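Local coordinates for BH2621 protein (PDB 2QML) that probably acts as a GNAT-fold N-acyltransferase of siderophore biosynthesis, moving a fatty acyl group from a carrier protein to a lysine amine, at residues A9-F14 and M131-Q136; S23-H26 and D30-D33; S37-E42 and P46-N51; Q62-L65 and T71-V74; Y88-K91 and I95-Y98. One frame throughout, in Å; residues are numbered along the deposited sequence. Where two conformers were deposited one is given.

Overall arrangement
Four of the contacts have a strand of one mixed beta sheet, or its end, as a partner; contact 3 joins helical segments that pack on it. Contact 5 is the buried one, contacts 2 and 4 are partly buried, and contacts 1 and 3 lie near the surface, about 26 Å apart between centres and on opposite sides of the chain's centre. Contact 1 ties edge strand 11-15 to helix 123-135. Contacts 2 and 4 sit on the neighbouring strands 20-26 and 70-77, and contacts 2 and 3 share helix 32-38. The chemistry varies with position: a salt bridge in contact 2, a CH-pi contact in contact 1, a bridging water and a Met-aromatic contact in contact 3, and apolar packing in contacts 4 and 5.

Contact 1 of 5, residues A9-F14 and M131-Q136; sequences APFEVF and MQQKFQ
Phe11, on edge strand 11-15, presents the flat of its ring to Gln133 on helix 123-135, and this meeting makes up most of the contact. In the conformer described, one of two modelled for Gln133, CG stands 3.5 Å from the centroid of the Phe11 ring and only 4° off the ring normal. This is a CH-pi contact placed almost exactly over the centre of the ring: Gln133 CG is 3.7 Å from Phe11 CD1 and 3.8 Å from Phe11 CZ. Gln133 CB adds a weaker touch toward one side of the ring, 4.0 Å from Phe11 CE1. The glutamine chain bends at chi2 (-28°), which leads the amide away from the ring, and the two planes are 52° apart. The displaced NE2 lies 4.5 Å from Val13 CG1, two residues further along the strand, and makes a weak hydrogen bond to Ala129 O one turn back on its own helix. Phe11 also packs on Ala129 and Ile130 and stacks with Phe24 of the adjacent strand, while the backbones of Phe11 and Phe24 are hydrogen-bonded. In the GNAT fold, the helix that follows the fourth core strand packs against the sheet, and here it also reaches the extra N-terminal strand at the sheet edge. No hydrogen bond joins the two segments. The chemistry implies an attachment by dispersion, with the methylene part of a polar residue serving as the apolar partner of the ring while its amide is turned elsewhere.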
# COMPACT_ATOMS: atom_id res chain seq x y z
N ALA A 9 -2.14 -11.51 6.62
CA ALA A 9 -1.11 -12.10 7.45
C ALA A 9 0.29 -11.54 7.21
O ALA A 9 0.65 -11.21 6.07
CB ALA A 9 -1.05 -13.62 7.20
N PRO A 10 1.12 -11.56 8.25
CA PRO A 10 2.53 -11.21 8.06
C PRO A 10 3.24 -12.24 7.18
O PRO A 10 2.81 -13.42 7.12
CB PRO A 10 3.10 -11.25 9.49
CG PRO A 10 2.29 -12.23 10.16
CD PRO A 10 0.89 -11.99 9.64
N PHE A 11 4.29 -11.78 6.51
CA PHE A 11 5.02 -12.64 5.61
C PHE A 11 6.44 -12.17 5.41
O PHE A 11 6.76 -11.03 5.70
CB PHE A 11 4.29 -12.78 4.25
CG PHE A 11 4.13 -11.51 3.50
CD1 PHE A 11 3.04 -10.69 3.70
CD2 PHE A 11 5.10 -11.11 2.58
CE1 PHE A 11 2.90 -9.48 2.94
CE2 PHE A 11 4.96 -9.92 1.86
CZ PHE A 11 3.90 -9.14 2.04
N GLU A 12 7.29 -13.07 4.98
CA GLU A 12 8.67 -12.77 4.65
C GLU A 12 9.04 -13.52 3.37
O GLU A 12 8.85 -14.74 3.25
CB GLU A 12 9.62 -13.10 5.79
CG GLU A 12 11.09 -12.92 5.37
CD GLU A 12 12.09 -13.25 6.42
OE1 GLU A 12 11.70 -13.51 7.59
OE2 GLU A 12 13.30 -13.33 6.05
N VAL A 13 9.60 -12.79 2.40
CA VAL A 13 10.02 -13.39 1.14
C VAL A 13 11.40 -12.88 0.76
O VAL A 13 11.85 -11.82 1.19
CB VAL A 13 9.03 -13.11 -0.02
CG1 VAL A 13 7.64 -13.69 0.32
CG2 VAL A 13 8.97 -11.58 -0.39
N PHE A 14 12.08 -13.67 -0.05
CA PHE A 14 13.31 -13.23 -0.67
C PHE A 14 12.94 -12.66 -2.02
O PHE A 14 12.04 -13.18 -2.70
CB PHE A 14 14.29 -14.37 -0.87
CG PHE A 14 15.63 -13.91 -1.34
CD1 PHE A 14 16.46 -13.24 -0.49
CD2 PHE A 14 16.05 -14.18 -2.62
CE1 PHE A 14 17.69 -12.83 -0.91
CE2 PHE A 14 17.31 -13.79 -3.06
CZ PHE A 14 18.13 -13.11 -2.19
N MSE A 131 0.98 -7.23 -2.86
CA MSE A 131 -0.13 -7.51 -3.79
C MSE A 131 -0.33 -9.01 -3.96
O MSE A 131 -1.45 -9.50 -3.92
CB MSE A 131 0.10 -6.88 -5.15
CG MSE A 131 -0.04 -5.38 -5.13
SE MSE A 131 0.35 -4.62 -6.88
CE MSE A 131 -1.25 -5.34 -7.78
N GLN A 132 0.77 -9.74 -4.15
CA GLN A 132 0.70 -11.17 -4.30
C GLN A 132 0.02 -11.81 -3.08
O GLN A 132 -0.88 -12.65 -3.23
CB GLN A 132 2.12 -11.75 -4.53
CG GLN A 132 2.14 -13.22 -4.86
CD GLN A 132 1.38 -13.55 -6.13
OE1 GLN A 132 0.14 -13.47 -6.21
NE2 GLN A 132 2.14 -13.91 -7.16
N GLN A 133 0.36 -11.38 -1.88
CA GLN A 133 -0.24 -11.99 -0.69
C GLN A 133 -1.71 -11.57 -0.47
O GLN A 133 -2.51 -12.31 0.07
CB GLN A 133 0.63 -11.74 0.56
CG GLN A 133 2.16 -12.09 0.43
CD GLN A 133 2.54 -13.23 -0.58
OE1 GLN A 133 1.94 -14.35 -0.62
NE2 GLN A 133 3.56 -12.94 -1.36
N LYS A 134 -2.09 -10.39 -0.92
CA LYS A 134 -3.48 -9.98 -0.91
C LYS A 134 -4.29 -10.78 -1.93
O LYS A 134 -5.43 -11.17 -1.64
CB LYS A 134 -3.59 -8.49 -1.19
CG LYS A 134 -3.17 -7.59 -0.01
CD LYS A 134 -2.91 -6.12 -0.39
CE LYS A 134 -4.12 -5.43 -0.93
NZ LYS A 134 -5.20 -5.34 0.03
N PHE A 135 -3.72 -11.05 -3.09
CA PHE A 135 -4.41 -11.83 -4.15
C PHE A 135 -4.58 -13.31 -3.80
O PHE A 135 -5.31 -14.03 -4.50
CB PHE A 135 -3.69 -11.70 -5.49
CG PHE A 135 -4.13 -10.50 -6.32
CD1 PHE A 135 -5.47 -10.32 -6.65
CD2 PHE A 135 -3.19 -9.64 -6.85
CE1 PHE A 135 -5.85 -9.26 -7.47
CE2 PHE A 135 -3.56 -8.57 -7.66
CZ PHE A 135 -4.90 -8.43 -7.99
N GLN A 136 -3.97 -13.78 -2.70
CA GLN A 136 -4.21 -15.17 -2.34
C GLN A 136 -5.57 -15.38 -1.68
O GLN A 136 -5.95 -16.52 -1.44
CB GLN A 136 -3.09 -15.72 -1.44
CG GLN A 136 -1.75 -15.59 -2.06
CD GLN A 136 -1.68 -16.17 -3.45
OE1 GLN A 136 -1.98 -17.32 -3.69
NE2 GLN A 136 -1.33 -15.33 -4.40

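Contact 2 of 5, residues S23-H26 and D30-D33; sequences SFRH and DDVD
The end of strand 20-26, carrying Arg25, and the 3-10 turn that carries Asp31 into helix 32-38 stay well apart, the closest alpha carbons being His26 CA and Asp31 CA at 9.9 Å, so that the gap is spanned by side chains, chiefly the long arginine. This is the junction of the GNAT fold at which the first core strand gives way to the first helix. Arg25 and Asp31 reach toward each other from opposite directions and form an end-on, bidentate salt bridge, with each terminal nitrogen bound to its own oxygen. Arg25 is extended from CG to NE, which carries the guanidinium across the gap. Its NH1 donates to Asp31 OD2 at 2.9 Å in a nearly straight bond (169°), meeting the syn side of that oxygen. The second bond is more bent: the guanidinium and carboxylate planes are 38° apart, and Arg25 NH2 comes to Asp31 OD1 at 2.8 Å from above the carboxylate plane. Asp31 OD2 has another donor in the backbone N of Thr28, within the intervening loop, so the carboxylate is held from both the strand and the loop. Arg25 is steadied as well, since its NH1 also donates to His26 O at 3.1 Å, with an N-H...O angle of 135°.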
# COMPACT_ATOMS: atom_id res chain seq x y z
N SER A 23 10.21 -8.23 4.39
CA SER A 23 9.33 -8.75 5.44
C SER A 23 8.31 -7.71 5.89
O SER A 23 8.57 -6.51 6.00
CB SER A 23 10.09 -9.28 6.61
OG SER A 23 10.97 -8.37 7.14
N PHE A 24 7.12 -8.23 6.08
CA PHE A 24 5.94 -7.44 6.44
C PHE A 24 5.32 -7.95 7.72
O PHE A 24 5.04 -9.16 7.85
CB PHE A 24 4.90 -7.53 5.34
CG PHE A 24 5.23 -6.75 4.10
CD1 PHE A 24 6.16 -7.24 3.20
CD2 PHE A 24 4.54 -5.61 3.78
CE1 PHE A 24 6.44 -6.56 2.00
CE2 PHE A 24 4.83 -4.89 2.58
CZ PHE A 24 5.78 -5.37 1.73
N ARG A 25 5.10 -7.07 8.68
CA ARG A 25 4.53 -7.42 9.95
C ARG A 25 3.41 -6.48 10.29
O ARG A 25 3.36 -5.37 9.80
CB ARG A 25 5.59 -7.37 11.06
CG ARG A 25 6.25 -6.01 11.32
CD ARG A 25 7.02 -5.98 12.60
NE ARG A 25 7.66 -4.69 12.85
CZ ARG A 25 7.05 -3.65 13.39
NH1 ARG A 25 5.77 -3.71 13.65
NH2 ARG A 25 7.70 -2.52 13.61
N HIS A 26 2.56 -6.92 11.19
CA HIS A 26 1.50 -6.08 11.71
C HIS A 26 2.08 -4.94 12.51
O HIS A 26 3.04 -5.09 13.28
CB HIS A 26 0.50 -6.85 12.58
CG HIS A 26 -0.38 -7.78 11.82
ND1 HIS A 26 -1.14 -8.75 12.43
CD2 HIS A 26 -0.51 -8.01 10.49
CE1 HIS A 26 -1.79 -9.45 11.52
NE2 HIS A 26 -1.44 -9.01 10.33
N ASP A 30 3.73 0.04 19.65
CA ASP A 30 5.16 0.31 19.83
C ASP A 30 5.76 1.01 18.63
O ASP A 30 6.87 1.51 18.72
CB ASP A 30 5.96 -0.98 20.05
CG ASP A 30 5.64 -1.67 21.38
OD1 ASP A 30 5.18 -0.99 22.35
OD2 ASP A 30 5.89 -2.91 21.41
N ASP A 31 5.06 1.04 17.51
CA ASP A 31 5.54 1.68 16.31
C ASP A 31 5.15 3.12 16.19
O ASP A 31 5.55 3.75 15.22
CB ASP A 31 4.97 0.97 15.10
CG ASP A 31 5.36 -0.49 15.04
OD1 ASP A 31 6.48 -0.82 15.47
OD2 ASP A 31 4.53 -1.26 14.52
N VAL A 32 4.47 3.66 17.20
CA VAL A 32 3.89 5.00 17.06
C VAL A 32 4.93 6.08 16.84
O VAL A 32 4.67 6.97 16.02
CB VAL A 32 2.92 5.34 18.23
CG1 VAL A 32 3.63 5.53 19.53
CG2 VAL A 32 2.09 6.62 17.84
N ASP A 33 6.05 6.06 17.55
CA ASP A 33 7.05 7.12 17.36
C ASP A 33 7.66 7.07 15.95
O ASP A 33 7.89 8.11 15.31
CB ASP A 33 8.14 7.04 18.44
CG ASP A 33 7.57 7.15 19.85
OD1 ASP A 33 6.89 8.11 20.18
OD2 ASP A 33 7.81 6.25 20.64

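Contact 3 of 5, residues S37-E42 and P46-N51; sequences SWMHEE and PYWKLN
A single water joins the backbones of Met39 and Leu50: it donates to Met39 O at 2.8 Å and accepts from Leu50 N at 2.9 Å. Beside it, the selenomethionine side chain of Met39 runs alongside Leu50, both pointing the same way, with Met39 CB 3.4 Å from Leu50 O. A bend at chi2 (-47°) steers the rest of the Met39 chain toward Trp48. Met39 CE rests 3.7 Å from Trp48 CE3 and nearly as close to Leu50 CD1, while the selenium lies obliquely 4.8 Å from the centroid of the Trp48 five-membered ring, a Met-aromatic contact. Both segments belong to the helical region that a GNAT fold inserts between its first and second core strands. A type I beta turn runs from Trp38 to Glu41, and after helix 45-48 the chain turns back through Lys49, whose phi is positive. Met39 and Trp48 both pack on Leu111 of strand 106-112, so their apolar cluster faces the sheet. At the outer side, the His40 ring takes Asn51 CA over one face, 3.7 Å from the ring centroid and offset toward the rim, in a CH-pi contact. The imidazole is held there through His40 NE2, which is hydrogen-bonded to Ile52 O. At the ends of the segments nearest in sequence, Glu42 O lies 3.2 Å from Pro46 CD.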
# COMPACT_ATOMS: atom_id res chain seq x y z
N SER A 37 7.16 9.90 12.94
CA SER A 37 8.29 10.49 12.23
C SER A 37 8.10 10.39 10.69
O SER A 37 8.29 11.37 9.94
CB SER A 37 9.59 9.82 12.65
OG SER A 37 10.66 10.42 11.98
N TRP A 38 7.68 9.24 10.22
CA TRP A 38 7.42 9.08 8.78
C TRP A 38 6.33 10.02 8.27
O TRP A 38 6.46 10.57 7.16
CB TRP A 38 7.04 7.64 8.40
CG TRP A 38 8.09 6.61 8.73
CD1 TRP A 38 9.35 6.85 9.09
CD2 TRP A 38 7.97 5.19 8.60
NE1 TRP A 38 10.05 5.66 9.28
CE2 TRP A 38 9.23 4.63 8.96
CE3 TRP A 38 6.96 4.34 8.20
CZ2 TRP A 38 9.46 3.26 8.97
CZ3 TRP A 38 7.20 2.98 8.23
CH2 TRP A 38 8.42 2.46 8.62
N MSE A 39 5.28 10.22 9.08
CA MSE A 39 4.19 11.12 8.77
C MSE A 39 4.59 12.60 8.71
O MSE A 39 3.81 13.41 8.24
CB MSE A 39 3.03 10.95 9.76
CG MSE A 39 2.30 9.63 9.58
SE MSE A 39 1.82 9.14 7.72
CE MSE A 39 0.72 7.55 8.08
N HIS A 40 5.76 12.92 9.24
CA HIS A 40 6.31 14.26 9.18
C HIS A 40 7.33 14.41 8.03
O HIS A 40 7.92 15.46 7.87
CB HIS A 40 6.87 14.67 10.56
CG HIS A 40 5.80 15.07 11.52
ND1 HIS A 40 5.47 16.40 11.75
CD2 HIS A 40 4.93 14.34 12.27
CE1 HIS A 40 4.47 16.46 12.62
NE2 HIS A 40 4.11 15.23 12.93
N GLU A 41 7.54 13.39 7.22
CA GLU A 41 8.46 13.52 6.09
C GLU A 41 7.81 14.37 5.01
O GLU A 41 6.62 14.19 4.68
CB GLU A 41 8.82 12.15 5.53
CG GLU A 41 9.69 11.31 6.46
CD GLU A 41 11.12 11.76 6.53
OE1 GLU A 41 11.59 12.51 5.63
OE2 GLU A 41 11.78 11.37 7.50
N GLU A 42 8.61 15.23 4.37
CA GLU A 42 8.10 16.15 3.36
C GLU A 42 7.50 15.45 2.17
O GLU A 42 6.54 15.96 1.60
CB GLU A 42 9.17 17.16 2.89
CG GLU A 42 9.55 18.23 3.94
CD GLU A 42 8.37 19.07 4.44
OE1 GLU A 42 7.48 19.43 3.63
OE2 GLU A 42 8.33 19.35 5.66
N PRO A 46 2.07 15.76 1.90
CA PRO A 46 1.00 16.20 0.98
C PRO A 46 -0.06 15.17 0.66
O PRO A 46 -1.18 15.56 0.34
CB PRO A 46 1.76 16.52 -0.32
CG PRO A 46 3.15 16.59 0.03
CD PRO A 46 3.38 15.78 1.25
N TYR A 47 0.28 13.90 0.78
CA TYR A 47 -0.60 12.81 0.42
C TYR A 47 -1.31 12.16 1.61
O TYR A 47 -2.37 11.58 1.45
CB TYR A 47 0.23 11.77 -0.36
CG TYR A 47 0.88 12.39 -1.60
CD1 TYR A 47 0.09 13.02 -2.55
CD2 TYR A 47 2.23 12.40 -1.79
CE1 TYR A 47 0.64 13.62 -3.68
CE2 TYR A 47 2.80 13.02 -2.93
CZ TYR A 47 1.99 13.60 -3.87
OH TYR A 47 2.48 14.23 -4.98
N TRP A 48 -0.73 12.25 2.78
CA TRP A 48 -1.27 11.63 4.00
C TRP A 48 -1.86 12.61 4.99
O TRP A 48 -2.82 12.25 5.70
CB TRP A 48 -0.19 10.74 4.63
CG TRP A 48 -0.01 9.44 3.87
CD1 TRP A 48 0.75 9.22 2.75
CD2 TRP A 48 -0.63 8.20 4.18
NE1 TRP A 48 0.60 7.93 2.34
CE2 TRP A 48 -0.22 7.28 3.22
CE3 TRP A 48 -1.49 7.79 5.18
CZ2 TRP A 48 -0.64 5.96 3.25
CZ3 TRP A 48 -1.88 6.50 5.21
CH2 TRP A 48 -1.46 5.62 4.25
N LYS A 49 -1.30 13.82 5.06
CA LYS A 49 -1.83 14.89 5.90
C LYS A 49 -1.93 14.48 7.36
O LYS A 49 -2.92 14.77 8.04
CB LYS A 49 -3.18 15.36 5.30
CG LYS A 49 -3.08 15.74 3.79
CD LYS A 49 -4.42 16.18 3.16
CE LYS A 49 -4.25 16.66 1.71
NZ LYS A 49 -4.06 15.55 0.73
N LEU A 50 -0.92 13.74 7.84
CA LEU A 50 -0.88 13.27 9.24
C LEU A 50 0.34 13.81 10.00
O LEU A 50 0.82 13.19 10.97
CB LEU A 50 -1.03 11.74 9.33
CG LEU A 50 -2.46 11.23 9.07
CD1 LEU A 50 -2.33 9.71 8.80
CD2 LEU A 50 -3.53 11.62 10.14
N ASN A 51 0.80 14.99 9.59
CA ASN A 51 1.86 15.71 10.28
C ASN A 51 1.18 16.45 11.43
O ASN A 51 0.97 17.64 11.43
CB ASN A 51 2.67 16.64 9.36
CG ASN A 51 1.81 17.57 8.53
OD1 ASN A 51 0.78 17.17 7.99
ND2 ASN A 51 2.29 18.82 8.37
O HOH W 1 1.53 12.70 6.80

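Contact 4 of 5, residues Q62-L65 and T71-V74; sequences QTFL and TLMV
Helix 54-65 ends against the strand that follows it, and there Leu72 of strand 70-77 pushes its branched tip between Phe64 and Leu65 of the last helical turn. The backbones pass close, with Leu65 CA 6.9 Å from Leu72 CA. Leu72 CD2 does most of the touching: it lies 3.8 Å from Phe64 CB and 4.0 Å from Leu65 CD2. Its other methyl, CD1, turns toward the helix backbone and comes 4.2 Å from Phe64 O. The Leu65 and Leu72 side chains cross at about a right angle and meet methyl to methyl. Phe64 contributes chiefly its beta carbon, its ring lying oblique to Leu72 CD1. In the GNAT fold this is the point where the helices between the first two core strands hand the chain back to the sheet, the second core strand then lying antiparallel beside the first. The backbone of Leu72 is accordingly hydrogen-bonded to Val27, just beyond strand 20-26, while its side chain also touches Tyr84 and Glu86 on strand 80-89. The Phe64 ring meets that of His60 one turn back, with the planes about 50° apart, and touches Glu86 too, whereas Leu65 extends the apolar patch to Met29 in the loop ahead of helix 32-38.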
# COMPACT_ATOMS: atom_id res chain seq x y z
N GLN A 62 -4.24 4.05 17.18
CA GLN A 62 -5.06 3.14 17.99
C GLN A 62 -6.40 2.84 17.36
O GLN A 62 -6.82 1.69 17.28
CB GLN A 62 -5.21 3.77 19.36
CG GLN A 62 -5.78 2.96 20.42
CD GLN A 62 -5.61 3.69 21.72
OE1 GLN A 62 -6.10 4.81 21.88
NE2 GLN A 62 -4.88 3.08 22.63
N THR A 63 -7.07 3.87 16.83
CA THR A 63 -8.36 3.69 16.21
C THR A 63 -8.22 2.79 14.97
O THR A 63 -9.01 1.87 14.79
CB THR A 63 -8.94 5.04 15.86
OG1 THR A 63 -9.05 5.84 17.05
CG2 THR A 63 -10.33 4.90 15.25
N PHE A 64 -7.22 3.03 14.15
CA PHE A 64 -6.99 2.25 12.93
C PHE A 64 -6.61 0.82 13.25
O PHE A 64 -7.06 -0.07 12.57
CB PHE A 64 -5.94 2.90 12.02
CG PHE A 64 -6.53 3.79 10.96
CD1 PHE A 64 -7.70 4.47 11.19
CD2 PHE A 64 -5.92 3.94 9.71
CE1 PHE A 64 -8.28 5.25 10.19
CE2 PHE A 64 -6.51 4.73 8.74
CZ PHE A 64 -7.69 5.39 8.99
N LEU A 65 -5.88 0.60 14.32
CA LEU A 65 -5.51 -0.77 14.74
C LEU A 65 -6.72 -1.56 15.23
O LEU A 65 -6.73 -2.79 15.12
CB LEU A 65 -4.41 -0.74 15.79
CG LEU A 65 -2.99 -0.37 15.32
CD1 LEU A 65 -2.06 -0.17 16.49
CD2 LEU A 65 -2.39 -1.38 14.29
N THR A 71 -5.90 -3.86 7.64
CA THR A 71 -4.68 -4.36 8.26
C THR A 71 -3.60 -3.34 8.02
O THR A 71 -3.42 -2.89 6.88
CB THR A 71 -4.22 -5.71 7.64
OG1 THR A 71 -5.30 -6.62 7.73
CG2 THR A 71 -3.00 -6.28 8.36
N LEU A 72 -2.94 -2.90 9.09
CA LEU A 72 -1.79 -1.98 9.02
C LEU A 72 -0.52 -2.78 9.12
O LEU A 72 -0.36 -3.58 10.08
CB LEU A 72 -1.80 -0.97 10.15
CG LEU A 72 -2.72 0.25 9.95
CD1 LEU A 72 -4.17 -0.12 9.59
CD2 LEU A 72 -2.68 1.11 11.22
N MSE A 73 0.41 -2.54 8.20
CA MSE A 73 1.69 -3.24 8.23
C MSE A 73 2.89 -2.35 8.01
O MSE A 73 2.82 -1.29 7.35
CB MSE A 73 1.72 -4.34 7.18
CG MSE A 73 0.49 -5.22 7.15
SE MSE A 73 0.70 -6.63 5.85
CE MSE A 73 1.33 -8.07 6.95
N VAL A 74 4.01 -2.82 8.55
CA VAL A 74 5.30 -2.23 8.35
C VAL A 74 5.98 -3.16 7.36
O VAL A 74 5.98 -4.40 7.60
CB VAL A 74 6.10 -2.18 9.63
CG1 VAL A 74 7.61 -1.92 9.31
CG2 VAL A 74 5.51 -1.10 10.52

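Contact 5 of 5, residues Y88-K91 and I95-Y98; sequences YWVK and IANY
Val90, next to Trp89 of strand 80-89, packs closely on the 3-10 turn of Ile95 and Ala96, in the connection that leads from the third to the fourth core strand of the GNAT sheet. The tight part centres on Val90 CG1, which is 3.9 Å from Ile95 CG2 and equally far from Ala96 CB; Ala96 CB also comes 3.3 Å from Val90 O. The Val90 CG1 methyl stands anti to its backbone N (chi1 166°), which directs it into the turn. Val90 is further packed by Tyr99 and Phe101, and Ile95 by Val169 of strand 164-170, so Val90 and Ile95 are buried among apolar neighbours. The solvent side is looser: exposed Lys91 points away from the turn, fully extended, and its NZ forms a salt bridge with Glu103. Lys91 approaches the turn only distantly, through its backbone, with Lys91 O 4.1 Å from Ala96 CB. At the inner end, Tyr88, whose ring stacks with His109, crosses Ile95 at about a right angle and offers the edge of its ring: Ile95 CG2 lies near the ring plane, 4.0 Å from Tyr88 OH and 4.1 Å from Tyr88 CE1.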
# COMPACT_ATOMS: atom_id res chain seq x y z
N TYR A 88 -7.01 -3.04 2.79
CA TYR A 88 -8.41 -2.96 3.19
C TYR A 88 -9.38 -3.61 2.21
O TYR A 88 -9.02 -3.90 1.08
CB TYR A 88 -8.79 -1.48 3.44
CG TYR A 88 -8.70 -0.60 2.19
CD1 TYR A 88 -9.80 -0.44 1.38
CD2 TYR A 88 -7.53 0.10 1.87
CE1 TYR A 88 -9.72 0.35 0.22
CE2 TYR A 88 -7.47 0.90 0.70
CZ TYR A 88 -8.58 1.02 -0.07
OH TYR A 88 -8.58 1.80 -1.23
N TRP A 89 -10.59 -3.90 2.73
CA TRP A 89 -11.71 -4.38 1.93
C TRP A 89 -12.44 -3.18 1.38
O TRP A 89 -12.84 -2.25 2.11
CB TRP A 89 -12.69 -5.20 2.77
CG TRP A 89 -12.10 -6.47 3.30
CD1 TRP A 89 -11.74 -6.73 4.61
CD2 TRP A 89 -11.78 -7.67 2.57
NE1 TRP A 89 -11.27 -8.00 4.73
CE2 TRP A 89 -11.27 -8.60 3.49
CE3 TRP A 89 -11.92 -8.06 1.23
CZ2 TRP A 89 -10.86 -9.87 3.11
CZ3 TRP A 89 -11.53 -9.31 0.86
CH2 TRP A 89 -11.01 -10.22 1.80
N VAL A 90 -12.64 -3.19 0.06
CA VAL A 90 -13.33 -2.08 -0.59
C VAL A 90 -14.73 -1.91 -0.00
O VAL A 90 -15.15 -0.77 0.26
CB VAL A 90 -13.42 -2.26 -2.11
CG1 VAL A 90 -14.46 -1.26 -2.74
CG2 VAL A 90 -12.05 -2.08 -2.76
N LYS A 91 -15.45 -3.02 0.25
CA LYS A 91 -16.84 -2.97 0.67
C LYS A 91 -17.06 -2.08 1.88
O LYS A 91 -18.09 -1.43 1.98
CB LYS A 91 -17.36 -4.39 0.94
CG LYS A 91 -18.88 -4.47 1.23
CD LYS A 91 -19.25 -5.91 1.61
CE LYS A 91 -20.74 -6.03 1.94
NZ LYS A 91 -21.04 -7.45 2.26
N ILE A 95 -14.05 4.19 -0.78
CA ILE A 95 -13.89 4.07 -2.25
C ILE A 95 -15.02 3.23 -2.89
O ILE A 95 -15.28 3.39 -4.08
CB ILE A 95 -12.50 3.53 -2.64
CG1 ILE A 95 -12.12 3.87 -4.10
CG2 ILE A 95 -12.40 1.99 -2.38
CD1 ILE A 95 -12.15 5.33 -4.48
N ALA A 96 -15.73 2.40 -2.11
CA ALA A 96 -16.87 1.61 -2.58
C ALA A 96 -17.95 2.49 -3.22
O ALA A 96 -18.71 2.04 -4.04
CB ALA A 96 -17.49 0.77 -1.45
N ASN A 97 -18.06 3.72 -2.78
CA ASN A 97 -19.06 4.65 -3.33
C ASN A 97 -18.78 5.16 -4.74
O ASN A 97 -19.64 5.78 -5.33
CB ASN A 97 -19.14 5.87 -2.42
CG ASN A 97 -19.56 5.52 -1.03
OD1 ASN A 97 -20.61 4.94 -0.82
ND2 ASN A 97 -18.71 5.81 -0.07
N TYR A 98 -17.60 4.90 -5.27
CA TYR A 98 -17.17 5.49 -6.54
C TYR A 98 -17.14 4.58 -7.75
O TYR A 98 -16.90 5.07 -8.86
CB TYR A 98 -15.78 6.11 -6.32
CG TYR A 98 -15.80 7.27 -5.38
CD1 TYR A 98 -15.78 7.08 -4.01
CD2 TYR A 98 -15.88 8.58 -5.85
CE1 TYR A 98 -15.83 8.14 -3.14
CE2 TYR A 98 -15.92 9.64 -4.98
CZ TYR A 98 -15.90 9.41 -3.63
OH TYR A 98 -15.91 10.44 -2.75